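Local coordinates for BH0493 protein (Bacillus halodurans C-125, PDB 2QEE) that binds zinc and is probably a metal-dependent enzyme of the amidohydrolase superfamily, with a substrate that is not established, at residues E38-D43 and E128-V133; E46-H51 and R96-C101; T132-A137 and S165-A170; D141-N146 and R408-F413; S356-R359 and Q363-Y366. All coordinates share one frame; numbering follows the deposited sequence.

Contact 1: E38-D43 and E128-V133; sequences EILLWD and EQVDTV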
# COMPACT_ATOMS: atom_id res chain seq x y z
N GLU C 38 -11.80 -36.75 15.00
CA GLU C 38 -12.28 -36.26 13.70
C GLU C 38 -12.19 -34.75 13.45
O GLU C 38 -12.22 -34.34 12.29
CB GLU C 38 -13.75 -36.70 13.44
CG GLU C 38 -13.97 -38.22 13.31
CD GLU C 38 -13.31 -38.86 12.09
OE1 GLU C 38 -13.75 -39.97 11.70
OE2 GLU C 38 -12.37 -38.27 11.51
N ILE C 39 -12.13 -33.96 14.51
CA ILE C 39 -11.99 -32.50 14.35
C ILE C 39 -10.64 -32.11 13.74
O ILE C 39 -10.51 -31.01 13.22
CB ILE C 39 -12.17 -31.64 15.64
CG1 ILE C 39 -11.39 -32.21 16.81
CG2 ILE C 39 -13.64 -31.49 15.99
CD1 ILE C 39 -11.39 -31.22 17.99
N LEU C 40 -9.64 -32.99 13.84
CA LEU C 40 -8.41 -32.84 13.02
C LEU C 40 -8.72 -33.20 11.58
O LEU C 40 -8.90 -34.41 11.23
CB LEU C 40 -7.25 -33.71 13.57
CG LEU C 40 -5.97 -33.66 12.72
CD1 LEU C 40 -5.31 -32.27 12.81
CD2 LEU C 40 -4.94 -34.69 13.21
N LEU C 41 -8.76 -32.17 10.71
CA LEU C 41 -9.06 -32.36 9.29
C LEU C 41 -7.80 -32.65 8.52
O LEU C 41 -6.79 -31.96 8.72
CB LEU C 41 -9.73 -31.10 8.68
CG LEU C 41 -11.02 -30.67 9.41
CD1 LEU C 41 -11.61 -29.45 8.72
CD2 LEU C 41 -12.10 -31.84 9.42
N TRP C 42 -7.85 -33.65 7.65
CA TRP C 42 -6.73 -33.99 6.77
C TRP C 42 -7.14 -34.77 5.56
O TRP C 42 -8.19 -35.41 5.57
CB TRP C 42 -5.61 -34.75 7.47
CG TRP C 42 -5.93 -36.11 8.11
CD1 TRP C 42 -6.54 -36.33 9.31
CD2 TRP C 42 -5.54 -37.40 7.61
NE1 TRP C 42 -6.59 -37.72 9.59
CE2 TRP C 42 -6.00 -38.38 8.54
CE3 TRP C 42 -4.88 -37.83 6.45
CZ2 TRP C 42 -5.76 -39.76 8.36
CZ3 TRP C 42 -4.69 -39.22 6.24
CH2 TRP C 42 -5.13 -40.16 7.21
N ASP C 43 -6.26 -34.71 4.55
CA ASP C 43 -6.33 -35.36 3.23
C ASP C 43 -6.65 -34.46 2.08
O ASP C 43 -7.06 -33.31 2.30
CB ASP C 43 -7.18 -36.67 3.19
CG ASP C 43 -8.68 -36.44 3.06
OD1 ASP C 43 -9.18 -35.36 2.64
OD2 ASP C 43 -9.40 -37.41 3.39
N GLU C 128 -0.23 -41.27 12.09
CA GLU C 128 0.84 -41.43 11.07
C GLU C 128 0.95 -40.18 10.20
O GLU C 128 2.08 -39.75 9.88
CB GLU C 128 0.54 -42.61 10.17
CG GLU C 128 0.72 -43.94 10.89
CD GLU C 128 0.29 -45.14 10.07
OE1 GLU C 128 -0.60 -45.03 9.18
OE2 GLU C 128 0.85 -46.22 10.35
N GLN C 129 -0.19 -39.62 9.80
CA GLN C 129 -0.17 -38.45 8.90
C GLN C 129 0.40 -37.25 9.62
O GLN C 129 1.14 -36.44 9.01
CB GLN C 129 -1.55 -38.14 8.27
CG GLN C 129 -1.52 -37.00 7.20
CD GLN C 129 -0.71 -37.34 5.93
OE1 GLN C 129 0.13 -38.27 5.92
NE2 GLN C 129 -0.93 -36.57 4.84
N VAL C 130 0.02 -37.07 10.86
CA VAL C 130 0.64 -36.00 11.69
C VAL C 130 2.17 -36.19 11.71
O VAL C 130 2.92 -35.24 11.47
CB VAL C 130 0.02 -35.93 13.13
CG1 VAL C 130 0.81 -35.03 14.01
CG2 VAL C 130 -1.42 -35.42 13.05
N ASP C 131 2.64 -37.39 11.99
CA ASP C 131 4.09 -37.63 11.97
C ASP C 131 4.73 -37.23 10.64
O ASP C 131 5.73 -36.54 10.62
CB ASP C 131 4.39 -39.10 12.29
CG ASP C 131 4.23 -39.42 13.75
OD1 ASP C 131 4.07 -38.50 14.58
OD2 ASP C 131 4.29 -40.63 14.10
N THR C 132 4.16 -37.72 9.54
CA THR C 132 4.66 -37.40 8.22
C THR C 132 4.67 -35.88 7.99
O THR C 132 5.69 -35.31 7.57
CB THR C 132 3.80 -38.06 7.14
OG1 THR C 132 3.82 -39.49 7.34
CG2 THR C 132 4.38 -37.75 5.77
N VAL C 133 3.52 -35.24 8.24
CA VAL C 133 3.37 -33.82 7.87
C VAL C 133 4.26 -32.92 8.71
O VAL C 133 4.90 -32.02 8.15
CB VAL C 133 1.87 -33.37 7.90
CG1 VAL C 133 1.74 -31.81 7.83
CG2 VAL C 133 1.17 -33.98 6.76

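Contact 2: E46-H51 and R96-C101; sequences ELLTYH and RGVLTC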
# COMPACT_ATOMS: atom_id res chain seq x y z
N GLU C 46 -10.07 -32.71 1.86
CA GLU C 46 -10.17 -31.62 2.81
C GLU C 46 -9.36 -30.39 2.29
O GLU C 46 -9.83 -29.28 2.38
CB GLU C 46 -9.63 -32.07 4.14
CG GLU C 46 -10.53 -33.17 4.79
CD GLU C 46 -11.86 -32.65 5.33
OE1 GLU C 46 -12.15 -31.42 5.30
OE2 GLU C 46 -12.61 -33.51 5.85
N LEU C 47 -8.16 -30.65 1.77
CA LEU C 47 -7.35 -29.58 1.12
C LEU C 47 -8.15 -28.85 0.05
O LEU C 47 -8.21 -27.64 0.01
CB LEU C 47 -6.07 -30.12 0.48
CG LEU C 47 -4.96 -30.48 1.46
CD1 LEU C 47 -3.78 -31.18 0.72
CD2 LEU C 47 -4.46 -29.22 2.21
N LEU C 48 -8.78 -29.62 -0.84
CA LEU C 48 -9.53 -29.05 -1.94
C LEU C 48 -10.82 -28.32 -1.52
O LEU C 48 -11.26 -27.42 -2.21
CB LEU C 48 -9.85 -30.17 -2.93
CG LEU C 48 -8.66 -30.52 -3.84
CD1 LEU C 48 -8.99 -31.83 -4.63
CD2 LEU C 48 -8.23 -29.40 -4.86
N THR C 49 -11.41 -28.72 -0.39
CA THR C 49 -12.68 -28.09 0.03
C THR C 49 -12.48 -27.05 1.15
O THR C 49 -13.46 -26.57 1.75
CB THR C 49 -13.71 -29.18 0.41
OG1 THR C 49 -13.14 -29.98 1.44
CG2 THR C 49 -14.01 -30.05 -0.78
N TYR C 50 -11.23 -26.72 1.43
CA TYR C 50 -10.79 -25.54 2.22
C TYR C 50 -11.66 -24.36 1.75
O TYR C 50 -11.91 -24.24 0.54
CB TYR C 50 -9.34 -25.23 1.81
CG TYR C 50 -8.57 -24.18 2.62
CD1 TYR C 50 -8.86 -23.93 3.96
CD2 TYR C 50 -7.48 -23.50 2.03
CE1 TYR C 50 -8.07 -23.01 4.72
CE2 TYR C 50 -6.69 -22.58 2.79
CZ TYR C 50 -6.97 -22.36 4.12
OH TYR C 50 -6.21 -21.45 4.84
N HIS C 51 -12.08 -23.49 2.67
CA HIS C 51 -13.03 -22.44 2.30
C HIS C 51 -12.42 -21.42 1.34
O HIS C 51 -13.15 -20.77 0.57
CB HIS C 51 -13.66 -21.76 3.52
CG HIS C 51 -12.71 -20.96 4.37
ND1 HIS C 51 -12.39 -19.64 4.09
CD2 HIS C 51 -12.04 -21.27 5.50
CE1 HIS C 51 -11.59 -19.17 5.03
NE2 HIS C 51 -11.36 -20.14 5.90
N ARG C 96 -2.03 -23.13 -5.86
CA ARG C 96 -0.62 -23.48 -5.80
C ARG C 96 -0.33 -24.30 -4.53
O ARG C 96 0.42 -25.34 -4.58
CB ARG C 96 0.23 -22.22 -5.77
CG ARG C 96 1.73 -22.39 -5.60
CD ARG C 96 2.25 -21.02 -5.01
NE ARG C 96 3.68 -21.14 -4.78
CZ ARG C 96 4.40 -20.28 -4.07
NH1 ARG C 96 3.81 -19.23 -3.47
NH2 ARG C 96 5.70 -20.48 -3.93
N GLY C 97 -0.84 -23.83 -3.41
CA GLY C 97 -0.61 -24.52 -2.14
C GLY C 97 -1.00 -26.00 -2.17
O GLY C 97 -0.25 -26.84 -1.68
N VAL C 98 -2.18 -26.33 -2.73
CA VAL C 98 -2.57 -27.75 -2.87
C VAL C 98 -1.48 -28.54 -3.59
O VAL C 98 -1.09 -29.63 -3.13
CB VAL C 98 -3.95 -27.91 -3.56
CG1 VAL C 98 -4.34 -29.41 -3.79
CG2 VAL C 98 -5.06 -27.22 -2.71
N LEU C 99 -0.92 -27.98 -4.66
CA LEU C 99 0.12 -28.69 -5.40
C LEU C 99 1.39 -28.83 -4.57
O LEU C 99 2.02 -29.90 -4.62
CB LEU C 99 0.43 -27.92 -6.70
CG LEU C 99 -0.83 -27.65 -7.56
CD1 LEU C 99 -0.40 -26.96 -8.86
CD2 LEU C 99 -1.46 -29.01 -7.89
N THR C 100 1.80 -27.75 -3.85
CA THR C 100 2.98 -27.89 -2.97
C THR C 100 2.83 -29.05 -1.98
O THR C 100 3.77 -29.80 -1.74
CB THR C 100 3.26 -26.54 -2.29
OG1 THR C 100 3.60 -25.61 -3.34
CG2 THR C 100 4.43 -26.65 -1.23
N CYS C 101 1.63 -29.20 -1.42
CA CYS C 101 1.33 -30.30 -0.49
C CYS C 101 1.50 -31.65 -1.16
O CYS C 101 2.20 -32.54 -0.59
CB CYS C 101 -0.09 -30.17 0.03
SG CYS C 101 -0.35 -28.74 1.11

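Contact 3: T132-A137 and S165-A170; sequences TVLQLA and SRFHAA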
# COMPACT_ATOMS: atom_id res chain seq x y z
N THR C 132 4.16 -37.72 9.54
CA THR C 132 4.66 -37.40 8.22
C THR C 132 4.67 -35.88 7.99
O THR C 132 5.69 -35.31 7.57
CB THR C 132 3.80 -38.06 7.14
OG1 THR C 132 3.82 -39.49 7.34
CG2 THR C 132 4.38 -37.75 5.77
N VAL C 133 3.52 -35.24 8.24
CA VAL C 133 3.37 -33.82 7.87
C VAL C 133 4.26 -32.92 8.71
O VAL C 133 4.90 -32.02 8.15
CB VAL C 133 1.87 -33.37 7.90
CG1 VAL C 133 1.74 -31.81 7.83
CG2 VAL C 133 1.17 -33.98 6.76
N LEU C 134 4.38 -33.15 10.01
CA LEU C 134 5.21 -32.28 10.83
C LEU C 134 6.70 -32.43 10.47
O LEU C 134 7.47 -31.45 10.58
CB LEU C 134 5.03 -32.59 12.33
CG LEU C 134 3.62 -32.30 12.89
CD1 LEU C 134 3.64 -32.43 14.44
CD2 LEU C 134 3.18 -30.93 12.51
N GLN C 135 7.08 -33.64 10.07
CA GLN C 135 8.45 -33.88 9.63
C GLN C 135 8.74 -33.12 8.32
O GLN C 135 9.73 -32.35 8.21
CB GLN C 135 8.68 -35.39 9.47
CG GLN C 135 10.11 -35.73 9.20
CD GLN C 135 10.51 -35.45 7.78
OE1 GLN C 135 9.82 -35.83 6.83
NE2 GLN C 135 11.69 -34.84 7.61
N LEU C 136 7.89 -33.35 7.33
CA LEU C 136 7.99 -32.68 6.01
C LEU C 136 7.98 -31.17 6.09
O LEU C 136 8.77 -30.49 5.38
CB LEU C 136 6.90 -33.12 5.05
CG LEU C 136 7.06 -34.50 4.45
CD1 LEU C 136 5.74 -34.88 3.77
CD2 LEU C 136 8.25 -34.52 3.49
N ALA C 137 7.10 -30.62 6.93
CA ALA C 137 7.00 -29.17 7.11
C ALA C 137 8.03 -28.67 8.14
O ALA C 137 8.12 -27.47 8.39
CB ALA C 137 5.55 -28.75 7.52
N SER C 165 2.62 -33.58 23.18
CA SER C 165 3.53 -32.56 23.66
C SER C 165 3.82 -31.55 22.54
O SER C 165 4.32 -30.46 22.81
CB SER C 165 4.87 -33.21 24.07
OG SER C 165 5.35 -34.02 23.02
N ARG C 166 3.51 -31.96 21.32
CA ARG C 166 3.78 -31.13 20.09
C ARG C 166 2.69 -30.08 19.85
O ARG C 166 2.88 -29.14 19.07
CB ARG C 166 3.87 -31.99 18.85
CG ARG C 166 5.02 -32.98 18.88
CD ARG C 166 4.93 -33.98 17.73
NE ARG C 166 3.71 -34.75 17.76
CZ ARG C 166 3.39 -35.70 16.89
NH1 ARG C 166 4.21 -36.02 15.88
NH2 ARG C 166 2.24 -36.33 17.03
N PHE C 167 1.56 -30.24 20.57
CA PHE C 167 0.35 -29.41 20.36
C PHE C 167 0.06 -28.63 21.61
O PHE C 167 0.05 -29.16 22.74
CB PHE C 167 -0.86 -30.27 19.98
CG PHE C 167 -0.77 -30.88 18.63
CD1 PHE C 167 -1.48 -30.30 17.55
CD2 PHE C 167 -0.01 -32.01 18.40
CE1 PHE C 167 -1.42 -30.81 16.28
CE2 PHE C 167 0.07 -32.59 17.12
CZ PHE C 167 -0.60 -31.97 16.02
N HIS C 168 -0.14 -27.34 21.43
CA HIS C 168 -0.33 -26.46 22.53
C HIS C 168 -1.69 -25.79 22.43
O HIS C 168 -2.18 -25.52 21.35
CB HIS C 168 0.76 -25.39 22.62
CG HIS C 168 2.15 -25.96 22.56
ND1 HIS C 168 2.89 -26.24 23.69
CD2 HIS C 168 2.90 -26.38 21.51
CE1 HIS C 168 4.06 -26.75 23.34
NE2 HIS C 168 4.09 -26.86 22.02
N ALA C 169 -2.31 -25.56 23.57
CA ALA C 169 -3.66 -24.94 23.60
C ALA C 169 -3.63 -23.43 23.50
O ALA C 169 -2.74 -22.76 24.04
CB ALA C 169 -4.41 -25.33 24.92
N ALA C 170 -4.69 -22.88 22.90
CA ALA C 170 -4.94 -21.45 23.01
C ALA C 170 -6.46 -21.27 23.18
O ALA C 170 -7.20 -21.90 22.44
CB ALA C 170 -4.46 -20.67 21.74

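Contact 4: D141-N146 and R408-F413; sequences DVVMTN and RNFWRF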
# COMPACT_ATOMS: atom_id res chain seq x y z
N ASP C 141 6.21 -27.55 16.87
CA ASP C 141 5.18 -27.17 17.82
C ASP C 141 4.03 -26.50 17.08
O ASP C 141 4.27 -25.57 16.30
CB ASP C 141 5.74 -26.18 18.84
CG ASP C 141 6.78 -26.84 19.76
OD1 ASP C 141 6.41 -27.42 20.81
OD2 ASP C 141 7.96 -26.90 19.40
N VAL C 142 2.80 -26.92 17.39
CA VAL C 142 1.60 -26.38 16.77
C VAL C 142 0.75 -25.77 17.88
O VAL C 142 0.46 -26.45 18.91
CB VAL C 142 0.81 -27.53 16.04
CG1 VAL C 142 -0.62 -27.11 15.69
CG2 VAL C 142 1.55 -27.95 14.76
N VAL C 143 0.36 -24.50 17.72
CA VAL C 143 -0.62 -23.92 18.65
C VAL C 143 -1.98 -24.09 18.03
O VAL C 143 -2.25 -23.68 16.87
CB VAL C 143 -0.32 -22.47 19.02
CG1 VAL C 143 -1.39 -21.95 19.97
CG2 VAL C 143 1.08 -22.33 19.69
N MET C 144 -2.89 -24.67 18.84
CA MET C 144 -4.25 -24.92 18.39
C MET C 144 -5.12 -23.69 18.60
O MET C 144 -4.70 -22.70 19.26
CB MET C 144 -4.82 -26.11 19.25
CG MET C 144 -4.00 -27.41 19.06
SD MET C 144 -4.84 -28.78 20.03
CE MET C 144 -4.40 -28.26 21.65
N THR C 145 -6.37 -23.77 18.13
CA THR C 145 -7.43 -22.84 18.51
C THR C 145 -8.54 -23.66 19.25
O THR C 145 -9.18 -24.50 18.62
CB THR C 145 -8.04 -22.20 17.25
OG1 THR C 145 -7.03 -21.33 16.67
CG2 THR C 145 -9.25 -21.37 17.61
N ASN C 146 -8.63 -23.44 20.56
CA ASN C 146 -9.48 -24.28 21.42
C ASN C 146 -10.67 -23.50 21.94
O ASN C 146 -10.54 -22.54 22.72
CB ASN C 146 -8.60 -24.83 22.55
CG ASN C 146 -7.42 -25.61 22.00
OD1 ASN C 146 -6.29 -25.15 22.08
ND2 ASN C 146 -7.68 -26.76 21.36
N ARG C 408 11.72 -18.78 18.92
CA ARG C 408 12.04 -18.24 20.24
C ARG C 408 11.32 -16.95 20.60
O ARG C 408 11.02 -16.75 21.76
CB ARG C 408 13.55 -18.01 20.42
CG ARG C 408 14.35 -19.23 20.13
CD ARG C 408 15.88 -18.99 20.35
NE ARG C 408 16.62 -20.21 19.99
CZ ARG C 408 17.92 -20.27 19.72
NH1 ARG C 408 18.69 -19.18 19.74
NH2 ARG C 408 18.45 -21.45 19.42
N ASN C 409 11.04 -16.08 19.62
CA ASN C 409 10.36 -14.83 19.94
C ASN C 409 8.97 -15.11 20.49
O ASN C 409 8.54 -14.43 21.41
CB ASN C 409 10.19 -13.91 18.69
CG ASN C 409 11.49 -13.24 18.28
OD1 ASN C 409 12.47 -13.18 19.07
ND2 ASN C 409 11.50 -12.65 17.02
N PHE C 410 8.38 -16.19 20.00
CA PHE C 410 7.02 -16.50 20.45
C PHE C 410 7.13 -17.01 21.92
O PHE C 410 6.47 -16.48 22.83
CB PHE C 410 6.36 -17.57 19.61
CG PHE C 410 5.05 -18.05 20.18
CD1 PHE C 410 3.91 -17.22 20.14
CD2 PHE C 410 4.94 -19.30 20.78
CE1 PHE C 410 2.67 -17.62 20.69
CE2 PHE C 410 3.69 -19.75 21.32
CZ PHE C 410 2.55 -18.90 21.27
N TRP C 411 7.98 -18.01 22.13
CA TRP C 411 8.01 -18.60 23.54
C TRP C 411 8.46 -17.58 24.55
O TRP C 411 8.00 -17.53 25.70
CB TRP C 411 8.89 -19.83 23.54
CG TRP C 411 8.29 -20.90 22.69
CD1 TRP C 411 8.74 -21.36 21.49
CD2 TRP C 411 7.08 -21.60 22.98
NE1 TRP C 411 7.89 -22.35 21.02
CE2 TRP C 411 6.85 -22.48 21.91
CE3 TRP C 411 6.15 -21.56 24.05
CZ2 TRP C 411 5.74 -23.35 21.88
CZ3 TRP C 411 5.04 -22.43 24.00
CH2 TRP C 411 4.86 -23.31 22.94
N ARG C 412 9.45 -16.77 24.17
CA ARG C 412 9.93 -15.70 25.04
C ARG C 412 8.77 -14.77 25.41
O ARG C 412 8.55 -14.41 26.59
CB ARG C 412 11.05 -14.94 24.33
CG ARG C 412 12.22 -14.52 25.20
CD ARG C 412 13.49 -14.28 24.32
NE ARG C 412 14.26 -13.13 24.80
CZ ARG C 412 13.91 -11.85 24.68
NH1 ARG C 412 12.75 -11.51 24.11
NH2 ARG C 412 14.71 -10.90 25.16
N PHE C 413 7.97 -14.38 24.40
CA PHE C 413 6.91 -13.41 24.66
C PHE C 413 5.78 -13.97 25.57
O PHE C 413 5.24 -13.25 26.43
CB PHE C 413 6.30 -12.93 23.35
CG PHE C 413 5.36 -11.74 23.54
CD1 PHE C 413 5.90 -10.47 23.79
CD2 PHE C 413 3.97 -11.88 23.39
CE1 PHE C 413 5.07 -9.32 23.96
CE2 PHE C 413 3.15 -10.77 23.56
CZ PHE C 413 3.68 -9.49 23.86

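Contact 5: S356-R359 and Q363-Y366; sequences SDAR and QLIY. With ZN (zinc ion), chain T.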
# COMPACT_ATOMS: atom_id res chain seq x y z
N SER C 356 0.60 -20.29 10.16
CA SER C 356 -0.08 -20.91 9.02
C SER C 356 -1.58 -20.69 9.01
O SER C 356 -2.21 -20.69 7.93
CB SER C 356 0.19 -22.42 8.95
OG SER C 356 -0.50 -23.12 10.00
N ASP C 357 -2.17 -20.60 10.20
CA ASP C 357 -3.62 -20.65 10.33
C ASP C 357 -4.18 -21.93 9.63
O ASP C 357 -5.28 -21.90 9.09
CB ASP C 357 -4.21 -19.45 9.62
CG ASP C 357 -5.14 -18.77 10.43
OD1 ASP C 357 -5.97 -19.51 10.99
OD2 ASP C 357 -4.97 -17.55 10.57
N ALA C 358 -3.39 -23.01 9.58
CA ALA C 358 -3.80 -24.23 8.85
C ALA C 358 -5.13 -24.75 9.44
O ALA C 358 -5.21 -24.90 10.67
CB ALA C 358 -2.74 -25.34 8.95
N ARG C 359 -6.10 -25.00 8.57
CA ARG C 359 -7.33 -25.74 8.93
C ARG C 359 -7.28 -27.21 8.59
O ARG C 359 -8.03 -28.02 9.18
CB ARG C 359 -8.54 -25.12 8.24
CG ARG C 359 -8.87 -23.75 8.82
CD ARG C 359 -10.14 -23.21 8.20
NE ARG C 359 -10.59 -22.07 9.00
CZ ARG C 359 -11.49 -22.16 9.97
NH1 ARG C 359 -12.07 -23.34 10.23
NH2 ARG C 359 -11.82 -21.08 10.67
N GLN C 363 -1.76 -28.62 5.02
CA GLN C 363 -1.46 -27.23 4.70
C GLN C 363 -0.19 -26.70 5.39
O GLN C 363 0.43 -25.72 4.95
CB GLN C 363 -2.61 -26.33 5.07
CG GLN C 363 -3.87 -26.58 4.24
CD GLN C 363 -5.08 -25.80 4.73
OE1 GLN C 363 -5.17 -25.43 5.89
NE2 GLN C 363 -6.04 -25.56 3.84
N LEU C 364 0.22 -27.31 6.50
CA LEU C 364 1.51 -26.97 7.11
C LEU C 364 2.61 -27.07 6.07
O LEU C 364 3.55 -26.25 6.11
CB LEU C 364 1.84 -27.93 8.27
CG LEU C 364 0.93 -27.75 9.44
CD1 LEU C 364 1.38 -28.78 10.50
CD2 LEU C 364 1.10 -26.37 10.03
N ILE C 365 2.49 -28.01 5.13
CA ILE C 365 3.57 -28.20 4.15
C ILE C 365 3.67 -26.90 3.33
O ILE C 365 4.75 -26.27 3.29
CB ILE C 365 3.31 -29.39 3.21
CG1 ILE C 365 3.32 -30.68 4.05
CG2 ILE C 365 4.45 -29.52 2.13
CD1 ILE C 365 2.96 -31.97 3.24
N TYR C 366 2.58 -26.52 2.67
CA TYR C 366 2.69 -25.35 1.73
C TYR C 366 2.76 -24.03 2.46
O TYR C 366 3.45 -23.06 1.99
CB TYR C 366 1.59 -25.33 0.69
CG TYR C 366 0.32 -24.54 0.97
CD1 TYR C 366 0.31 -23.13 0.87
CD2 TYR C 366 -0.91 -25.19 1.27
CE1 TYR C 366 -0.84 -22.39 0.98
CE2 TYR C 366 -2.08 -24.43 1.41
CZ TYR C 366 -2.04 -23.05 1.30
OH TYR C 366 -3.20 -22.29 1.42
ZN ZN T . -7.22 -18.57 12.47
O HOH W 1 -8.19 -17.09 12.13

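Contact 1: E38-D43 and E128-V133
Trp42 and Gln129 meet through two unlike torsions: the indole hangs from a CG held between the backbone N and the carbonyl carbon (chi1 61°), while the glutamine sets CG opposite its own N (chi1 -174°). That setting lays Gln129 CB and CG against the ring, and a bend at chi2 then turns the amide off toward other partners, NE2 to Glu362 and OE1 to Lys124. Gln129 CB stands over one face of the six-membered ring, 3.9 Å from its centroid and 16° off the normal, a CH-pi contact. Gln129 CG comes closer to the rim, 3.5 Å from Trp42 CE3. Amide and ring planes are clearly inclined, so the amide is not laid flat on the indole. Trp42 NE1 reaches back to Ser126 OG, just before the helical segment. Beside the ring, methyl meets methyl, with Leu40 CD2 3.6 Å from Val130 CG2. Without the indole, as with an alanine here, the aliphatic part of Gln129 would probably lose its cover and Ser126 OG its N-H donor. The loop 38-43, which follows strand 24-26, is thereby pressed onto helix 126-136, and Asp43 at its end N-caps helix 44-48 through a bond from Glu46 N. Tyr120 and Phe121 of helix 114-122 also pack on Gln129.

Contact 2: E46-H51 and R96-C101
Leu47 is the first residue of 46-51 to touch the other helix, and it does so at two levels. Its CG lies opposite the carbonyl carbon (chi1 -75°), which carries CD1 across to Cys101 CB at 3.9 Å. Nearer the backbone, Leu47 CB is 4.4 Å from Val98 CG2, and the same valine methyl sits 4.2 Å from Leu47 O. The backbones come near here, with the CA atoms of Leu47 and Val98 6.5 Å apart. Leu48 follows from the flank: its branch swings in until CD2 is 4.0 Å from Val98 CG1, the two side chains crossing at about a right angle. Val98 thus touches both leucines, CG2 turned to Leu47 and CG1 to Leu48. At Thr49 the chain leaves helical conformation, and Tyr50 takes the N-cap position of the next helix, 51-58; its N makes a weak bond back to Leu47 O. Between the side chains the contact is apolar, and it is buried: plain packing of the short helix 44-48 against helix 93-104. Helix 73-86 adds Trp81 and Phe85 to the Leu48 side, and Gln363 of helix 363-388 lies against Leu47. Further round helix 93-104, Leu99 and Thr100 pack on Trp391 and Ala389 of the second subunit.

Contact 3: T132-A137 and S165-A170
The guanidinium of Arg166 has Leu134 CD1 over one of its faces, while its N-H groups point to acids: NH1 makes a salt bridge with Asp131 and NE another with Asp164. The arginine runs past this one methyl, with Arg166 CD 3.9 Å and Arg166 CZ 4.1 Å from Leu134 CD1. A bend at chi3 (-60°) folds the end of the arginine so that CD and the planar head reach one methyl together. Phe167 takes the same methyl obliquely, with its CE2 4.5 Å from Leu134 CD1. With a methionine in place of Arg166, Asp131 and Asp164 would probably be left without this positive partner. Leu134 also rests on Val139 and Val142, so helix 126-136 packs over the parallel sheet in which strand 139-143 lies beside strand 167-168. Helices laid on parallel strands in this way are consistent with the (beta/alpha)8-barrel architecture of the amidohydrolase superfamily.

Contact 4: D141-N146 and R408-F413
Val143 and Phe410 make the aliphatic-aromatic contact, approaching from opposite directions: Val143 CG2 lies 4.0 Å from Phe410 CE2 and 4.1 Å from Phe410 CZ, oblique to the ring. With CG opposite the backbone N (chi1 171°), Phe410 throws its ring out from the helix toward the strand. The second contact is made at a ring edge, where Asp141 CB sits close to the indole plane of Trp411, 4.2 Å from Trp411 CZ2. Between the two aromatic neighbours of the helix, Phe410 turns its edge to the indole face, with Phe410 CD2 3.8 Å above the Trp411 ring plane, over its centre. The polar groups look elsewhere: Asp141 OD1 bonds to His168 NE2, Trp411 NE1 to Thr25 OG1, and the His168 ring meets that of Trp411 edge to face. Helix 395-414 near the C-terminus thus packs across the three-stranded parallel sheet, with Thr25 of strand 24-26 and His168 of strand 167-168 flanking its contact with the central strand 139-143.

Contact 5: S356-R359 and Q363-Y366
Ala358 and Gln363 face each other across a tight bend of the chain, their CA atoms 5.6 Å apart, where the loop 356-359 leads into helix 363-388. The polar link runs from Arg359 N to Gln363 OE1 at 2.9 Å. It is bent at the hydrogen (136°), but the donor lies nearly along the C=O axis of the acceptor (163°). Gln363 gets its amide there by an extended chain beyond a CG set opposite the carbonyl carbon (chi1 -66°), and the same OE1 also accepts from Val360 N. Beside the bond, Gln363 CB and Leu364 CD2 pack on Ala358 CB, at 4.0 Å and 4.1 Å; Leu364 CD2 also lies 3.6 Å from the hydroxyl Ser356 OG. Ser356 OG accepts from Ala358 N at 2.9 Å, closing an ST turn around Asp357, and is hydrogen-bonded to Asp26 as well. Asp357, in a left-handed helical conformation, binds zinc through OD1 at 2.1 Å, while its OD2 pairs with His355. His28, His30 and a water complete the metal's coordination. Two backbone N-H groups just after the metal ligand are thus tied to one amide oxygen, and the turn that holds the ligand is closed by the preceding serine; such a second shell is likely to fix where the carboxylate meets the zinc.

In the fold
Contact 5 supplies one zinc ligand, Asp357, and the others lie at different distances from the metal. In contact 4 the side chain of Val143 is about 10 Å from the zinc and about 6 Å from that of His28; in contact 1 the side chain of Leu40 is about 14 Å from the metal. Contacts 1 and 3 share helix 126-136, their centres about 10 Å apart, and Val133 and Leu134 of that helix both pack on Leu364 of contact 5. Contact 2 lies away from the site, yet its centre is about 9 Å from that of contact 5, joined by Leu47 and Cys101 packing on Gln363 and Tyr366. Contacts 3 and 4 meet through neighbouring strands.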